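Long-range contacts in putative glutathionylspermidine synthase (Methylobacillus flagellatus, PDB 3N6X), which probably acts as an ATP-grasp ligase, joining a carboxylate to an amine at the expense of ATP, with glutathionylspermidine synthesis only its putative role: residues H198-L203 with A236-Q241; Q109-A114 with I331-G336; N257-R262 with L299-N304. All coordinates share one frame; numbering follows the deposited sequence.

Overall arrangement
From the N terminus the chain first reaches 109-114, a short helix just after the long helix 81-105, and contact 2 is not closed until helix 327-335, more than two hundred residues later. Both other contacts nest inside that long loop. Contact 1 comes first, packing helix 199-209 on helix 232-242, which flanks strand 220-223 of the six-stranded mixed sheet. Contact 3 follows in series, joining the end of the hairpin 252-254/259-261 in that same sheet to helix 298-303. None of the three touches another: the centres of contacts 1 and 3 lie about 24 Å apart, those of contacts 1 and 2 about 35 Å.

Contact 1: residues H198-L203 with A236-Q241; sequences HYPQVL and AFIAQQ
P200 and Y199, in the first turn of helix 199-209, meet I238 and Q241 of helix 232-242, the two segments crossing at -76° with their axes 9.4 Å apart. Most of the contact is apolar. Its firm part is the proline ring running alongside Q241, with CG of P200 3.6 Å and CB of P200 3.7 Å from CB of Q241, so the glutamine contributes its aliphatic root here. The share of I238 is provisional, because the side chain is modelled in two positions and the contacts belong to one of them. In that conformer chi1 (-157°) and chi2 together bring CD1 of I238 to 3.7 Å from CG of P200; CD1 also reaches the edge of the Y199 ring, close to the ring plane, 3.9 Å from CE1. L203 adds a looser touch, its CD2 4.5 Å from I238 CG1. Behind these residues Y199 also packs on F432 and L434 of strand 423-435, while I238 rests on L222 of strand 220-223.

The polar part involves the solvent-exposed Q201. NE2 of Q201, on a chain bent at chi2, has O of M242 as its main partner and gives a weak second hydrogen bond to the backbone O of Q241 at 3.4 Å (147° at the hydrogen). Two carbonyls near the end of helix 232-242 thus share one amide group. The chemistry is mainly apolar packing, with one weak amide bond between the segments: the proline against the glutamine root is its steady element, isoleucine and tyrosine probably add to the fit, and Q201 gives only modest direction.

Contact 2: residues Q109-A114 with I331-G336; sequences QEIIKA and IRFYLG
I111 pushes into the corner between F333 and Y334, where the short helix 110-113 packs against the last turns of helix 327-335 at the surface of this ATP-grasp family protein. Followed outward, the isoleucine meets one or other of the two aromatic residues at each carbon. Its CA stands over one face of the F333 ring, a CH-pi contact of 4.2 Å to the centroid and 28° off the normal. CB lies 3.8 Å from CE2 of the same ring and is also close to OH of Y334, at 3.3 Å. There the chain forks. The CG2 branch goes to the tyrosine hydroxyl, 3.2 Å from OH of Y334, while CG1, anti to the backbone N (chi1 -161°), passes above the F333 ring toward its rim. The tip, CD1, fits into the angle between both rings, near CD2 of F333 and 3.7 Å from CE2 of Y334.

The phenylalanine spreads wider than this one partner. Its CE1 touches A114 CB at 3.8 Å, CB of E110 sits at its edge in the ring plane, and I116 lies against it from the loop that follows. An alanine at F333 is likely to leave I111 without the ring beneath it and open a gap between the two helices beside A114.

The polar fixing comes from helix 81-105. D104 receives the Y334 hydroxyl on OD2, which also takes the backbone N of I111, and its OD1 takes the N of E110. A single carboxylate therefore ties the start of the short helix to the tyrosine. That tyrosine ring in turn carries its neighbour: CD2 of F333 lies 3.5 Å above the plane of the Y334 ring, offset toward the rim.

Contact 3: residues N257-R262 with L299-N304; sequences NAVYMR and LSVYRN. With SO4 (sulfate ion), chain C.
N257 turns its CG anti to the backbone N (chi1 -156°), and this carries the amide across to the helix 299-303, while N304 sets its own CG beside the backbone N (chi1 -69°), turning its amide back over the helix end where ND2 reaches O of S300 at 2.8 Å. The two amide planes stand 79° apart. ND2 of N257 donates to O of N304 at 3.2 Å, nearly straight at the hydrogen; the donor sits above the carbonyl plane, yet the acceptor lies in the amide plane of N257. OD1, the other atom of that amide, lies against V301 CA (3.3 Å) and N304 CB, and accepts a water that also donates to S300 OG.

Beneath the polar groups V301 packs on the strand: its CG1 is 3.9 Å from CG2 of V259, and V254 of strand 252-254 adds to the apolar patch.

Further out lies a sulfate, probably from the crystallisation liquor. S300 OG donates to sulfate O4 at 2.9 Å, and NE of R303 meets O1 at the guanidinium edge at 3.0 Å; N304 ND2 adds a weak bond. R303 also bonds through NH1 to O of E130. The polar link between the hairpin and the residue just after helix 298-303 thus rests on one amide bond and a shared water, with valines packing beneath; the sulfate bonds to the helix side alone and is probably not needed to join the two segments.

Contact 1: residues H198-L203 with A236-Q241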
# COMPACT_ATOMS: atom_id res chain seq x y z
N HIS A 198 -3.30 -17.58 1.33
CA HIS A 198 -4.60 -17.59 2.01
C HIS A 198 -5.20 -16.17 2.16
O HIS A 198 -6.32 -16.02 2.65
CB HIS A 198 -4.47 -18.27 3.38
CG HIS A 198 -3.48 -17.62 4.30
ND1 HIS A 198 -2.13 -17.53 3.96
CD2 HIS A 198 -3.66 -17.06 5.51
CE1 HIS A 198 -1.54 -16.93 4.98
NE2 HIS A 198 -2.42 -16.62 5.94
N TYR A 199 -4.45 -15.13 1.71
CA TYR A 199 -4.87 -13.72 1.77
C TYR A 199 -6.29 -13.51 1.23
O TYR A 199 -7.13 -13.02 1.98
CB TYR A 199 -3.84 -12.78 1.07
CG TYR A 199 -4.31 -11.34 0.95
CD1 TYR A 199 -5.18 -10.95 -0.08
CD2 TYR A 199 -3.92 -10.38 1.88
CE1 TYR A 199 -5.67 -9.65 -0.15
CE2 TYR A 199 -4.38 -9.06 1.79
CZ TYR A 199 -5.27 -8.71 0.79
OH TYR A 199 -5.73 -7.42 0.69
N PRO A 200 -6.63 -13.95 -0.03
CA PRO A 200 -8.00 -13.73 -0.54
C PRO A 200 -9.13 -14.30 0.33
O PRO A 200 -10.19 -13.67 0.44
CB PRO A 200 -7.96 -14.40 -1.91
CG PRO A 200 -6.56 -14.29 -2.32
CD PRO A 200 -5.77 -14.53 -1.08
N GLN A 201 -8.89 -15.45 0.97
CA GLN A 201 -9.90 -16.06 1.84
C GLN A 201 -9.98 -15.37 3.19
O GLN A 201 -11.08 -15.27 3.76
CB GLN A 201 -9.68 -17.58 1.97
CG GLN A 201 -10.06 -18.35 0.70
CD GLN A 201 -11.49 -18.13 0.26
OE1 GLN A 201 -12.44 -18.24 1.04
NE2 GLN A 201 -11.67 -17.85 -1.01
N VAL A 202 -8.85 -14.83 3.69
CA VAL A 202 -8.84 -14.01 4.91
C VAL A 202 -9.63 -12.71 4.61
O VAL A 202 -10.49 -12.32 5.39
CB VAL A 202 -7.39 -13.70 5.41
CG1 VAL A 202 -7.40 -12.67 6.56
CG2 VAL A 202 -6.66 -14.98 5.84
N LEU A 203 -9.38 -12.10 3.44
CA LEU A 203 -10.11 -10.89 3.04
C LEU A 203 -11.62 -11.14 2.87
O LEU A 203 -12.43 -10.38 3.38
CB LEU A 203 -9.49 -10.27 1.75
CG LEU A 203 -10.28 -9.11 1.11
CD1 LEU A 203 -10.43 -7.94 2.07
CD2 LEU A 203 -9.62 -8.66 -0.20
N ALA A 236 -10.00 -8.71 -11.23
CA ALA A 236 -10.46 -9.99 -11.75
C ALA A 236 -9.77 -11.16 -11.02
O ALA A 236 -10.45 -12.10 -10.58
CB ALA A 236 -10.19 -10.07 -13.26
N PHE A 237 -8.43 -11.03 -10.79
CA PHE A 237 -7.62 -12.02 -10.08
C PHE A 237 -8.07 -12.22 -8.63
O PHE A 237 -8.34 -13.36 -8.23
CB PHE A 237 -6.11 -11.66 -10.17
CG PHE A 237 -5.20 -12.47 -9.27
CD1 PHE A 237 -4.86 -13.79 -9.60
CD2 PHE A 237 -4.67 -11.93 -8.10
CE1 PHE A 237 -4.02 -14.54 -8.77
CE2 PHE A 237 -3.83 -12.69 -7.27
CZ PHE A 237 -3.50 -13.99 -7.62
N ILE A 238 -8.17 -11.12 -7.82
CA ILE A 238 -8.58 -11.24 -6.43
C ILE A 238 -10.02 -11.78 -6.29
O ILE A 238 -10.25 -12.67 -5.48
CB ILE A 238 -8.25 -9.97 -5.57
CG1 ILE A 238 -8.15 -10.30 -4.07
CG2 ILE A 238 -9.18 -8.80 -5.85
CD1 ILE A 238 -6.84 -10.89 -3.65
N ALA A 239 -10.95 -11.32 -7.14
CA ALA A 239 -12.35 -11.82 -7.14
C ALA A 239 -12.40 -13.33 -7.47
O ALA A 239 -13.13 -14.09 -6.82
CB ALA A 239 -13.19 -11.03 -8.14
N GLN A 240 -11.59 -13.76 -8.44
CA GLN A 240 -11.50 -15.18 -8.80
C GLN A 240 -10.90 -15.97 -7.63
O GLN A 240 -11.47 -16.97 -7.22
CB GLN A 240 -10.69 -15.37 -10.11
CG GLN A 240 -10.74 -16.78 -10.68
CD GLN A 240 -9.64 -17.66 -10.13
OE1 GLN A 240 -8.50 -17.22 -9.89
NE2 GLN A 240 -9.96 -18.93 -9.90
N GLN A 241 -9.79 -15.46 -7.04
CA GLN A 241 -9.15 -16.09 -5.86
C GLN A 241 -10.12 -16.18 -4.67
O GLN A 241 -10.07 -17.13 -3.89
CB GLN A 241 -7.89 -15.31 -5.45
CG GLN A 241 -6.68 -15.56 -6.35
CD GLN A 241 -6.30 -17.02 -6.41
OE1 GLN A 241 -6.09 -17.69 -5.38
NE2 GLN A 241 -6.27 -17.56 -7.61

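Contact 2: residues Q109-A114 with I331-G336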
# COMPACT_ATOMS: atom_id res chain seq x y z
N GLN A 109 -15.98 14.34 16.64
CA GLN A 109 -14.78 15.15 16.33
C GLN A 109 -14.02 15.56 17.60
O GLN A 109 -13.59 16.70 17.73
CB GLN A 109 -15.13 16.36 15.45
CG GLN A 109 -15.79 15.94 14.14
CD GLN A 109 -16.22 17.10 13.27
OE1 GLN A 109 -16.45 18.21 13.73
NE2 GLN A 109 -16.38 16.84 11.98
N GLU A 110 -13.86 14.59 18.54
CA GLU A 110 -13.18 14.80 19.82
C GLU A 110 -11.74 15.30 19.67
O GLU A 110 -11.30 16.13 20.46
CB GLU A 110 -13.21 13.51 20.69
CG GLU A 110 -14.60 13.10 21.19
CD GLU A 110 -15.38 14.10 22.04
OE1 GLU A 110 -14.78 15.05 22.58
OE2 GLU A 110 -16.61 13.89 22.19
N ILE A 111 -11.00 14.78 18.64
CA ILE A 111 -9.61 15.17 18.39
C ILE A 111 -9.48 16.63 17.93
O ILE A 111 -8.44 17.25 18.14
CB ILE A 111 -8.89 14.17 17.43
CG1 ILE A 111 -7.34 14.29 17.55
CG2 ILE A 111 -9.39 14.33 15.96
CD1 ILE A 111 -6.50 13.06 17.09
N ILE A 112 -10.53 17.18 17.28
CA ILE A 112 -10.55 18.58 16.84
C ILE A 112 -10.86 19.49 18.05
O ILE A 112 -10.15 20.46 18.29
CB ILE A 112 -11.51 18.83 15.64
CG1 ILE A 112 -11.10 17.96 14.40
CG2 ILE A 112 -11.55 20.32 15.27
CD1 ILE A 112 -12.11 17.97 13.18
N LYS A 113 -11.88 19.09 18.86
CA LYS A 113 -12.27 19.82 20.08
C LYS A 113 -11.12 19.86 21.10
O LYS A 113 -11.02 20.82 21.85
CB LYS A 113 -13.53 19.19 20.71
CG LYS A 113 -14.75 19.25 19.80
CD LYS A 113 -15.92 18.44 20.35
CE LYS A 113 -17.17 18.68 19.54
NZ LYS A 113 -18.26 17.75 19.93
N ALA A 114 -10.25 18.81 21.12
CA ALA A 114 -9.09 18.74 22.01
C ALA A 114 -7.89 19.59 21.48
O ALA A 114 -6.86 19.68 22.15
CB ALA A 114 -8.66 17.29 22.23
N ILE A 331 -2.38 8.14 17.35
CA ILE A 331 -2.00 6.96 18.15
C ILE A 331 -2.02 7.32 19.66
O ILE A 331 -2.69 6.65 20.43
CB ILE A 331 -0.64 6.35 17.68
CG1 ILE A 331 -0.76 5.76 16.25
CG2 ILE A 331 -0.14 5.28 18.68
CD1 ILE A 331 0.58 5.71 15.47
N ARG A 332 -1.39 8.44 20.04
CA ARG A 332 -1.38 8.94 21.43
C ARG A 332 -2.79 9.26 21.92
O ARG A 332 -3.16 8.82 22.99
CB ARG A 332 -0.48 10.17 21.57
CG ARG A 332 0.96 9.91 21.18
CD ARG A 332 1.85 11.10 21.40
NE ARG A 332 3.25 10.71 21.31
CZ ARG A 332 4.04 11.01 20.29
NH1 ARG A 332 3.61 11.80 19.31
NH2 ARG A 332 5.29 10.58 20.26
N PHE A 333 -3.59 9.98 21.10
CA PHE A 333 -4.95 10.38 21.48
C PHE A 333 -5.93 9.19 21.61
O PHE A 333 -6.62 9.08 22.63
CB PHE A 333 -5.50 11.46 20.52
CG PHE A 333 -6.85 12.03 20.91
CD1 PHE A 333 -6.96 13.00 21.91
CD2 PHE A 333 -8.02 11.61 20.26
CE1 PHE A 333 -8.21 13.53 22.26
CE2 PHE A 333 -9.26 12.14 20.62
CZ PHE A 333 -9.35 13.10 21.62
N TYR A 334 -6.03 8.33 20.59
CA TYR A 334 -7.00 7.24 20.60
C TYR A 334 -6.59 6.04 21.37
O TYR A 334 -7.45 5.34 21.92
CB TYR A 334 -7.40 6.83 19.16
CG TYR A 334 -8.04 7.96 18.39
CD1 TYR A 334 -9.29 8.46 18.77
CD2 TYR A 334 -7.40 8.56 17.32
CE1 TYR A 334 -9.89 9.51 18.07
CE2 TYR A 334 -7.96 9.64 16.65
CZ TYR A 334 -9.20 10.11 17.03
OH TYR A 334 -9.76 11.15 16.34
N LEU A 335 -5.30 5.71 21.35
CA LEU A 335 -4.83 4.47 21.95
C LEU A 335 -4.08 4.67 23.26
O LEU A 335 -3.82 3.68 23.95
CB LEU A 335 -3.97 3.68 20.95
CG LEU A 335 -4.64 3.33 19.62
CD1 LEU A 335 -3.61 2.84 18.62
CD2 LEU A 335 -5.72 2.28 19.81
N GLY A 336 -3.71 5.92 23.58
CA GLY A 336 -2.94 6.24 24.78
C GLY A 336 -1.58 5.59 24.77
O GLY A 336 -1.06 5.22 25.83

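Contact 3: residues N257-R262 with L299-N304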
# COMPACT_ATOMS: atom_id res chain seq x y z
N ASN A 257 -34.05 0.59 -0.29
CA ASN A 257 -32.92 0.49 0.63
C ASN A 257 -32.14 -0.82 0.51
O ASN A 257 -31.72 -1.40 1.52
CB ASN A 257 -33.34 0.77 2.08
CG ASN A 257 -32.21 1.23 2.94
OD1 ASN A 257 -31.27 1.87 2.48
ND2 ASN A 257 -32.25 0.87 4.23
N ALA A 258 -31.93 -1.27 -0.71
CA ALA A 258 -31.19 -2.49 -0.96
C ALA A 258 -30.53 -2.40 -2.31
O ALA A 258 -30.99 -1.65 -3.18
CB ALA A 258 -32.12 -3.70 -0.89
N VAL A 259 -29.45 -3.15 -2.49
CA VAL A 259 -28.71 -3.22 -3.75
C VAL A 259 -28.88 -4.63 -4.26
O VAL A 259 -28.76 -5.59 -3.48
CB VAL A 259 -27.20 -2.84 -3.56
CG1 VAL A 259 -26.42 -2.99 -4.86
CG2 VAL A 259 -27.06 -1.44 -2.99
N TYR A 260 -29.18 -4.77 -5.56
CA TYR A 260 -29.39 -6.07 -6.17
C TYR A 260 -28.44 -6.29 -7.31
O TYR A 260 -28.08 -5.36 -8.01
CB TYR A 260 -30.84 -6.19 -6.68
CG TYR A 260 -31.86 -6.17 -5.57
CD1 TYR A 260 -32.25 -7.34 -4.92
CD2 TYR A 260 -32.42 -4.97 -5.14
CE1 TYR A 260 -33.13 -7.31 -3.85
CE2 TYR A 260 -33.33 -4.94 -4.08
CZ TYR A 260 -33.67 -6.11 -3.43
OH TYR A 260 -34.56 -6.09 -2.39
N MSE A 261 -28.07 -7.55 -7.53
CA MSE A 261 -27.27 -7.93 -8.67
C MSE A 261 -28.21 -8.61 -9.68
O MSE A 261 -29.06 -9.40 -9.29
CB MSE A 261 -26.15 -8.89 -8.26
CG MSE A 261 -25.21 -9.26 -9.41
SE MSE A 261 -23.90 -10.60 -8.90
CE MSE A 261 -24.87 -11.52 -7.54
N ARG A 262 -28.09 -8.25 -10.98
CA ARG A 262 -28.92 -8.83 -12.04
C ARG A 262 -28.49 -10.26 -12.34
O ARG A 262 -27.31 -10.50 -12.63
CB ARG A 262 -28.83 -7.99 -13.33
CG ARG A 262 -29.07 -6.49 -13.16
CD ARG A 262 -28.96 -5.78 -14.50
NE ARG A 262 -28.77 -4.34 -14.35
CZ ARG A 262 -29.75 -3.47 -14.18
NH1 ARG A 262 -31.01 -3.89 -14.13
NH2 ARG A 262 -29.49 -2.18 -14.04
N LEU A 299 -25.06 5.40 -2.44
CA LEU A 299 -24.69 6.11 -1.22
C LEU A 299 -25.82 6.14 -0.19
O LEU A 299 -25.57 5.88 0.99
CB LEU A 299 -24.18 7.53 -1.53
CG LEU A 299 -23.71 8.33 -0.30
CD1 LEU A 299 -22.46 7.68 0.35
CD2 LEU A 299 -23.47 9.77 -0.66
N SER A 300 -27.07 6.38 -0.64
CA SER A 300 -28.26 6.39 0.23
C SER A 300 -28.49 5.03 0.94
O SER A 300 -28.84 5.01 2.12
CB SER A 300 -29.50 6.80 -0.56
OG SER A 300 -30.69 6.63 0.21
N VAL A 301 -28.31 3.90 0.20
CA VAL A 301 -28.47 2.54 0.77
C VAL A 301 -27.41 2.30 1.87
O VAL A 301 -27.71 1.74 2.93
CB VAL A 301 -28.40 1.44 -0.34
CG1 VAL A 301 -28.58 0.04 0.24
CG2 VAL A 301 -29.43 1.70 -1.43
N TYR A 302 -26.18 2.72 1.61
CA TYR A 302 -25.06 2.60 2.52
C TYR A 302 -25.30 3.45 3.77
O TYR A 302 -25.18 2.95 4.89
CB TYR A 302 -23.76 3.01 1.80
CG TYR A 302 -22.52 2.97 2.67
CD1 TYR A 302 -22.22 1.85 3.46
CD2 TYR A 302 -21.58 4.00 2.63
CE1 TYR A 302 -21.06 1.78 4.22
CE2 TYR A 302 -20.39 3.93 3.36
CZ TYR A 302 -20.14 2.82 4.16
OH TYR A 302 -18.97 2.75 4.87
N ARG A 303 -25.69 4.73 3.58
CA ARG A 303 -25.99 5.66 4.69
C ARG A 303 -27.15 5.15 5.55
O ARG A 303 -27.16 5.41 6.75
CB ARG A 303 -26.32 7.06 4.15
CG ARG A 303 -25.10 7.87 3.67
CD ARG A 303 -25.49 9.20 3.01
NE ARG A 303 -26.68 9.81 3.62
CZ ARG A 303 -26.66 10.59 4.70
NH1 ARG A 303 -25.52 10.89 5.29
NH2 ARG A 303 -27.79 11.07 5.20
N ASN A 304 -28.10 4.37 4.95
CA ASN A 304 -29.27 3.83 5.67
C ASN A 304 -29.18 2.35 6.07
O ASN A 304 -30.19 1.76 6.46
CB ASN A 304 -30.57 4.13 4.90
CG ASN A 304 -30.92 5.59 4.91
OD1 ASN A 304 -31.42 6.11 5.89
ND2 ASN A 304 -30.58 6.30 3.85
S SO4 C . -30.47 9.73 2.32
O1 SO4 C . -29.18 9.10 2.05
O2 SO4 C . -30.79 9.64 3.75
O3 SO4 C . -30.41 11.15 1.92
O4 SO4 C . -31.53 9.04 1.55
O HOH W 1 -32.08 4.08 1.01